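Local coordinates for cytoplasmic export protein 1 (Saccharomyces cerevisiae, PDB 3VWA), which binds tRNA as a component of the nuclear tRNA export machinery and may pass aminoacylated tRNAs to the translation apparatus at the nuclear pore complex, at residues A[37-49]-A[78-91]. Numbering follows the deposited sequence.
Sequences SLPVTVFKAKRSP and DSDPQSTFIVTERV
Thr41 and Phe43 of strand 39-45 face Thr88 and Ile86 of strand 85-89 as antiparallel hydrogen-bonded pairs, with Val42–Val87 and Lys44–Phe85 as the non-hydrogen-bonded pairs, the short axes running at 151°. Past the last of these, Ala45 N still reaches Thr84 O at 2.9 Å. Alternation then sorts the side chains. On the face of Val42, Lys44, Phe85 and Val87, the Lys44 chain leaves anti to its backbone nitrogen (chi1 170°) and runs past the rim of the Phe85 ring, Lys44 CD to Phe85 CE1 3.6 Å, before bending to bond NZ to Gln82 O. Val42 CG1 packs on Phe85 CD1 of the same ring. The other face carries Thr41, Phe43, Ile86 and Thr88; there the Phe43 ring also stacks on Phe147.

Both ends of the pairing are tied by an arginine. Arg47 NH1 bonds Asp78 O at 2.9 Å and Thr84 OG1 at 2.7 Å, both in the guanidinium plane, while Pro81 CB lies over one face and NH2 makes a salt bridge with Glu52. Thr84 OG1 itself donates to Asp80 O, which fixes its rotation. At the far end Arg90 is folded at chi2 and chi3, and Arg90 NE meets Val40 O at 2.8 Å from above the carbonyl plane. Pro39 CB lies over one face of that guanidinium. Beside it Val91 N donates to Thr41 OG1, 3.0 Å away.

Strand 39-45 pairs on its other edge with strand 26-33, and helix 52-64 follows it, an arrangement characteristic of the N-terminal lobe of a protein-kinase-like domain.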
loop_
_atom_site.group_PDB
_atom_site.type_symbol
_atom_site.label_atom_id
_atom_site.label_comp_id
_atom_site.label_asym_id
_atom_site.label_seq_id
_atom_site.Cartn_x
_atom_site.Cartn_y
_atom_site.Cartn_z
ATOM N N SER A 37 -3.202 -9.448 21.638
ATOM C CA SER A 37 -3.837 -8.832 20.467
ATOM C C SER A 37 -3.270 -9.295 19.076
ATOM O O SER A 37 -3.433 -8.594 18.087
ATOM C CB SER A 37 -3.864 -7.307 20.598
ATOM O OG SER A 37 -2.749 -6.775 19.928
ATOM N N LEU A 38 -2.614 -10.457 19.007
ATOM C CA LEU A 38 -2.263 -11.065 17.696
ATOM C C LEU A 38 -3.524 -11.437 16.873
ATOM O O LEU A 38 -4.295 -12.260 17.327
ATOM C CB LEU A 38 -1.404 -12.328 17.858
ATOM C CG LEU A 38 -1.010 -12.919 16.488
ATOM C CD1 LEU A 38 0.150 -12.163 15.900
ATOM C CD2 LEU A 38 -0.612 -14.388 16.595
ATOM N N PRO A 39 -3.707 -10.848 15.657
ATOM C CA PRO A 39 -4.815 -11.209 14.753
ATOM C C PRO A 39 -4.830 -12.687 14.405
ATOM O O PRO A 39 -3.816 -13.236 14.035
ATOM C CB PRO A 39 -4.503 -10.408 13.481
ATOM C CG PRO A 39 -3.704 -9.233 13.964
ATOM C CD PRO A 39 -2.821 -9.844 15.029
ATOM N N VAL A 40 -5.984 -13.331 14.530
ATOM C CA VAL A 40 -6.074 -14.761 14.264
ATOM C C VAL A 40 -7.330 -15.032 13.473
ATOM O O VAL A 40 -8.200 -14.188 13.334
ATOM C CB VAL A 40 -6.156 -15.576 15.583
ATOM C CG1 VAL A 40 -4.925 -15.346 16.472
ATOM C CG2 VAL A 40 -7.439 -15.223 16.355
ATOM N N THR A 41 -7.434 -16.232 12.960
ATOM C CA THR A 41 -8.672 -16.642 12.313
ATOM C C THR A 41 -9.168 -17.831 13.080
ATOM O O THR A 41 -8.414 -18.750 13.356
ATOM C CB THR A 41 -8.425 -17.048 10.846
ATOM O OG1 THR A 41 -8.204 -15.846 10.130
ATOM C CG2 THR A 41 -9.643 -17.765 10.233
ATOM N N VAL A 42 -10.450 -17.802 13.401
ATOM C CA VAL A 42 -11.114 -18.826 14.157
ATOM C C VAL A 42 -12.091 -19.593 13.239
ATOM O O VAL A 42 -13.056 -19.021 12.672
ATOM C CB VAL A 42 -11.869 -18.158 15.343
ATOM C CG1 VAL A 42 -12.799 -19.160 16.010
ATOM C CG2 VAL A 42 -10.881 -17.509 16.341
ATOM N N PHE A 43 -11.833 -20.885 13.068
ATOM C CA PHE A 43 -12.753 -21.746 12.347
ATOM C C PHE A 43 -13.673 -22.465 13.351
ATOM O O PHE A 43 -13.226 -23.222 14.244
ATOM C CB PHE A 43 -12.009 -22.775 11.501
ATOM C CG PHE A 43 -11.293 -22.187 10.322
ATOM C CD1 PHE A 43 -11.962 -22.001 9.085
ATOM C CD2 PHE A 43 -9.924 -21.878 10.404
ATOM C CE1 PHE A 43 -11.242 -21.492 7.986
ATOM C CE2 PHE A 43 -9.252 -21.362 9.311
ATOM C CZ PHE A 43 -9.909 -21.185 8.109
ATOM N N LYS A 44 -14.962 -22.194 13.205
ATOM C CA LYS A 44 -15.954 -22.731 14.102
ATOM C C LYS A 44 -16.698 -23.823 13.352
ATOM O O LYS A 44 -17.279 -23.560 12.296
ATOM C CB LYS A 44 -16.915 -21.620 14.523
ATOM C CG LYS A 44 -18.144 -22.112 15.273
ATOM C CD LYS A 44 -18.709 -20.986 16.120
ATOM C CE LYS A 44 -19.264 -21.551 17.411
ATOM N NZ LYS A 44 -20.341 -22.521 17.136
ATOM N N ALA A 45 -16.619 -25.046 13.875
ATOM C CA ALA A 45 -17.275 -26.229 13.310
ATOM C C ALA A 45 -18.773 -26.169 13.446
ATOM O O ALA A 45 -19.324 -25.812 14.514
ATOM C CB ALA A 45 -16.796 -27.496 13.991
ATOM N N LYS A 46 -19.426 -26.556 12.361
ATOM C CA LYS A 46 -20.859 -26.736 12.366
ATOM C C LYS A 46 -21.066 -28.170 12.801
ATOM O O LYS A 46 -21.444 -29.025 12.002
ATOM C CB LYS A 46 -21.402 -26.507 10.967
ATOM C CG LYS A 46 -21.509 -25.041 10.582
ATOM C CD LYS A 46 -22.448 -25.002 9.384
ATOM C CE LYS A 46 -22.407 -23.665 8.682
ATOM N NZ LYS A 46 -22.866 -23.862 7.272
ATOM N N ARG A 47 -20.765 -28.431 14.072
ATOM C CA ARG A 47 -20.697 -29.796 14.568
ATOM C C ARG A 47 -22.077 -30.417 14.735
ATOM O O ARG A 47 -22.983 -29.813 15.291
ATOM C CB ARG A 47 -19.926 -29.869 15.879
ATOM C CG ARG A 47 -19.360 -31.267 16.160
ATOM C CD ARG A 47 -18.422 -31.116 17.346
ATOM N NE ARG A 47 -18.175 -32.348 18.086
ATOM C CZ ARG A 47 -17.386 -32.383 19.159
ATOM N NH1 ARG A 47 -16.746 -31.281 19.570
ATOM N NH2 ARG A 47 -17.225 -33.501 19.819
ATOM N N SER A 48 -22.228 -31.625 14.241
ATOM C CA SER A 48 -23.504 -32.305 14.316
ATOM C C SER A 48 -23.179 -33.780 14.359
ATOM O O SER A 48 -22.014 -34.167 14.139
ATOM C CB SER A 48 -24.436 -31.904 13.136
ATOM O OG SER A 48 -24.252 -32.712 11.991
ATOM N N PRO A 49 -24.179 -34.611 14.689
ATOM C CA PRO A 49 -23.992 -36.069 14.686
ATOM C C PRO A 49 -23.423 -36.659 13.369
ATOM O O PRO A 49 -22.563 -37.540 13.406
ATOM C CB PRO A 49 -25.412 -36.586 14.965
ATOM C CG PRO A 49 -25.996 -35.507 15.814
ATOM C CD PRO A 49 -25.517 -34.237 15.180
ATOM N N ASP A 78 -12.261 -28.912 21.368
ATOM C CA ASP A 78 -13.281 -29.885 20.914
ATOM C C ASP A 78 -14.162 -30.464 22.041
ATOM O O ASP A 78 -14.980 -31.366 21.807
ATOM C CB ASP A 78 -12.642 -31.027 20.094
ATOM C CG ASP A 78 -11.517 -31.716 20.830
ATOM O OD1 ASP A 78 -11.491 -31.633 22.079
ATOM O OD2 ASP A 78 -10.633 -32.311 20.167
ATOM N N SER A 79 -13.991 -29.959 23.258
ATOM C CA SER A 79 -14.813 -30.399 24.400
ATOM C C SER A 79 -16.303 -30.135 24.214
ATOM O O SER A 79 -17.145 -30.973 24.500
ATOM C CB SER A 79 -14.336 -29.700 25.658
ATOM O OG SER A 79 -13.032 -30.177 25.907
ATOM N N ASP A 80 -16.582 -28.953 23.701
ATOM C CA ASP A 80 -17.908 -28.405 23.547
ATOM C C ASP A 80 -18.184 -28.327 22.024
ATOM O O ASP A 80 -17.463 -27.640 21.292
ATOM C CB ASP A 80 -17.892 -27.027 24.212
ATOM C CG ASP A 80 -19.225 -26.283 24.141
ATOM O OD1 ASP A 80 -19.213 -25.074 24.474
ATOM O OD2 ASP A 80 -20.265 -26.870 23.790
ATOM N N PRO A 81 -19.196 -29.084 21.538
ATOM C CA PRO A 81 -19.648 -28.881 20.155
ATOM C C PRO A 81 -20.260 -27.495 20.200
ATOM O O PRO A 81 -20.582 -27.024 21.279
ATOM C CB PRO A 81 -20.729 -29.942 19.990
ATOM C CG PRO A 81 -21.249 -30.191 21.381
ATOM C CD PRO A 81 -20.107 -29.961 22.315
ATOM N N GLN A 82 -20.412 -26.807 19.093
ATOM C CA GLN A 82 -20.771 -25.369 19.216
ATOM C C GLN A 82 -19.746 -24.476 20.011
ATOM O O GLN A 82 -19.890 -23.268 20.024
ATOM C CB GLN A 82 -22.238 -25.171 19.684
ATOM C CG GLN A 82 -22.465 -24.980 21.184
ATOM C CD GLN A 82 -23.920 -25.176 21.576
ATOM O OE1 GLN A 82 -24.727 -25.696 20.793
ATOM N NE2 GLN A 82 -24.264 -24.767 22.799
ATOM N N SER A 83 -18.743 -25.068 20.658
ATOM C CA SER A 83 -17.452 -24.369 20.897
ATOM C C SER A 83 -16.272 -25.151 20.285
ATOM O O SER A 83 -15.182 -25.216 20.865
ATOM C CB SER A 83 -17.157 -24.144 22.382
ATOM O OG SER A 83 -17.684 -22.910 22.811
ATOM N N THR A 84 -16.495 -25.757 19.127
ATOM C CA THR A 84 -15.435 -26.550 18.485
ATOM C C THR A 84 -14.665 -25.692 17.467
ATOM O O THR A 84 -15.212 -25.276 16.435
ATOM C CB THR A 84 -16.014 -27.876 17.951
ATOM O OG1 THR A 84 -16.513 -28.614 19.078
ATOM C CG2 THR A 84 -14.956 -28.737 17.264
ATOM N N PHE A 85 -13.412 -25.391 17.802
ATOM C CA PHE A 85 -12.613 -24.436 17.038
ATOM C C PHE A 85 -11.269 -24.967 16.619
ATOM O O PHE A 85 -10.667 -25.815 17.286
ATOM C CB PHE A 85 -12.322 -23.173 17.825
ATOM C CG PHE A 85 -13.542 -22.461 18.373
ATOM C CD1 PHE A 85 -14.535 -21.968 17.509
ATOM C CD2 PHE A 85 -13.669 -22.209 19.753
ATOM C CE1 PHE A 85 -15.635 -21.265 18.001
ATOM C CE2 PHE A 85 -14.799 -21.509 20.256
ATOM C CZ PHE A 85 -15.775 -21.040 19.376
ATOM N N ILE A 86 -10.819 -24.439 15.484
ATOM C CA ILE A 86 -9.421 -24.462 15.083
ATOM C C ILE A 86 -9.004 -22.999 14.912
ATOM O O ILE A 86 -9.567 -22.224 14.080
ATOM C CB ILE A 86 -9.204 -25.252 13.774
ATOM C CG1 ILE A 86 -9.717 -26.702 13.902
ATOM C CG2 ILE A 86 -7.739 -25.191 13.365
ATOM C CD1 ILE A 86 -9.790 -27.481 12.586
ATOM N N VAL A 87 -8.005 -22.607 15.684
ATOM C CA VAL A 87 -7.545 -21.219 15.656
ATOM C C VAL A 87 -6.191 -21.136 14.963
ATOM O O VAL A 87 -5.225 -21.851 15.347
ATOM C CB VAL A 87 -7.482 -20.594 17.064
ATOM C CG1 VAL A 87 -7.307 -19.088 16.951
ATOM C CG2 VAL A 87 -8.754 -20.887 17.853
ATOM N N THR A 88 -6.117 -20.290 13.930
ATOM C CA THR A 88 -4.887 -20.273 13.062
ATOM C C THR A 88 -4.384 -18.885 12.974
ATOM O O THR A 88 -5.061 -17.954 13.445
ATOM C CB THR A 88 -5.183 -20.702 11.597
ATOM O OG1 THR A 88 -6.081 -19.757 10.993
ATOM C CG2 THR A 88 -5.771 -22.099 11.560
ATOM N N GLU A 89 -3.219 -18.712 12.357
ATOM C CA GLU A 89 -2.793 -17.346 11.975
ATOM C C GLU A 89 -3.914 -16.684 11.114
ATOM O O GLU A 89 -4.749 -17.340 10.519
ATOM C CB GLU A 89 -1.437 -17.305 11.243
ATOM C CG GLU A 89 -0.386 -18.321 11.674
ATOM C CD GLU A 89 1.003 -17.712 11.976
ATOM O OE1 GLU A 89 1.911 -17.693 11.101
ATOM O OE2 GLU A 89 1.198 -17.258 13.126
ATOM N N ARG A 90 -3.958 -15.373 11.115
ATOM C CA ARG A 90 -4.965 -14.703 10.364
ATOM C C ARG A 90 -4.795 -15.110 8.903
ATOM O O ARG A 90 -3.726 -14.924 8.312
ATOM C CB ARG A 90 -4.807 -13.199 10.487
ATOM C CG ARG A 90 -5.920 -12.436 9.776
ATOM C CD ARG A 90 -7.315 -12.792 10.298
ATOM N NE ARG A 90 -7.639 -12.138 11.569
ATOM C CZ ARG A 90 -8.020 -10.865 11.682
ATOM N NH1 ARG A 90 -8.275 -10.355 12.889
ATOM N NH2 ARG A 90 -8.141 -10.091 10.589
ATOM N N VAL A 91 -5.838 -15.683 8.346
ATOM C CA VAL A 91 -5.875 -15.966 6.932
ATOM C C VAL A 91 -7.086 -15.284 6.293
ATOM O O VAL A 91 -8.007 -14.845 6.999
ATOM C CB VAL A 91 -5.932 -17.463 6.631
ATOM C CG1 VAL A 91 -4.581 -18.107 6.875
ATOM C CG2 VAL A 91 -7.081 -18.139 7.410
HETATM O O HOH W 1 -1.615 -14.420 12.814
HETATM O O HOH W 2 -16.247 -34.047 21.995
#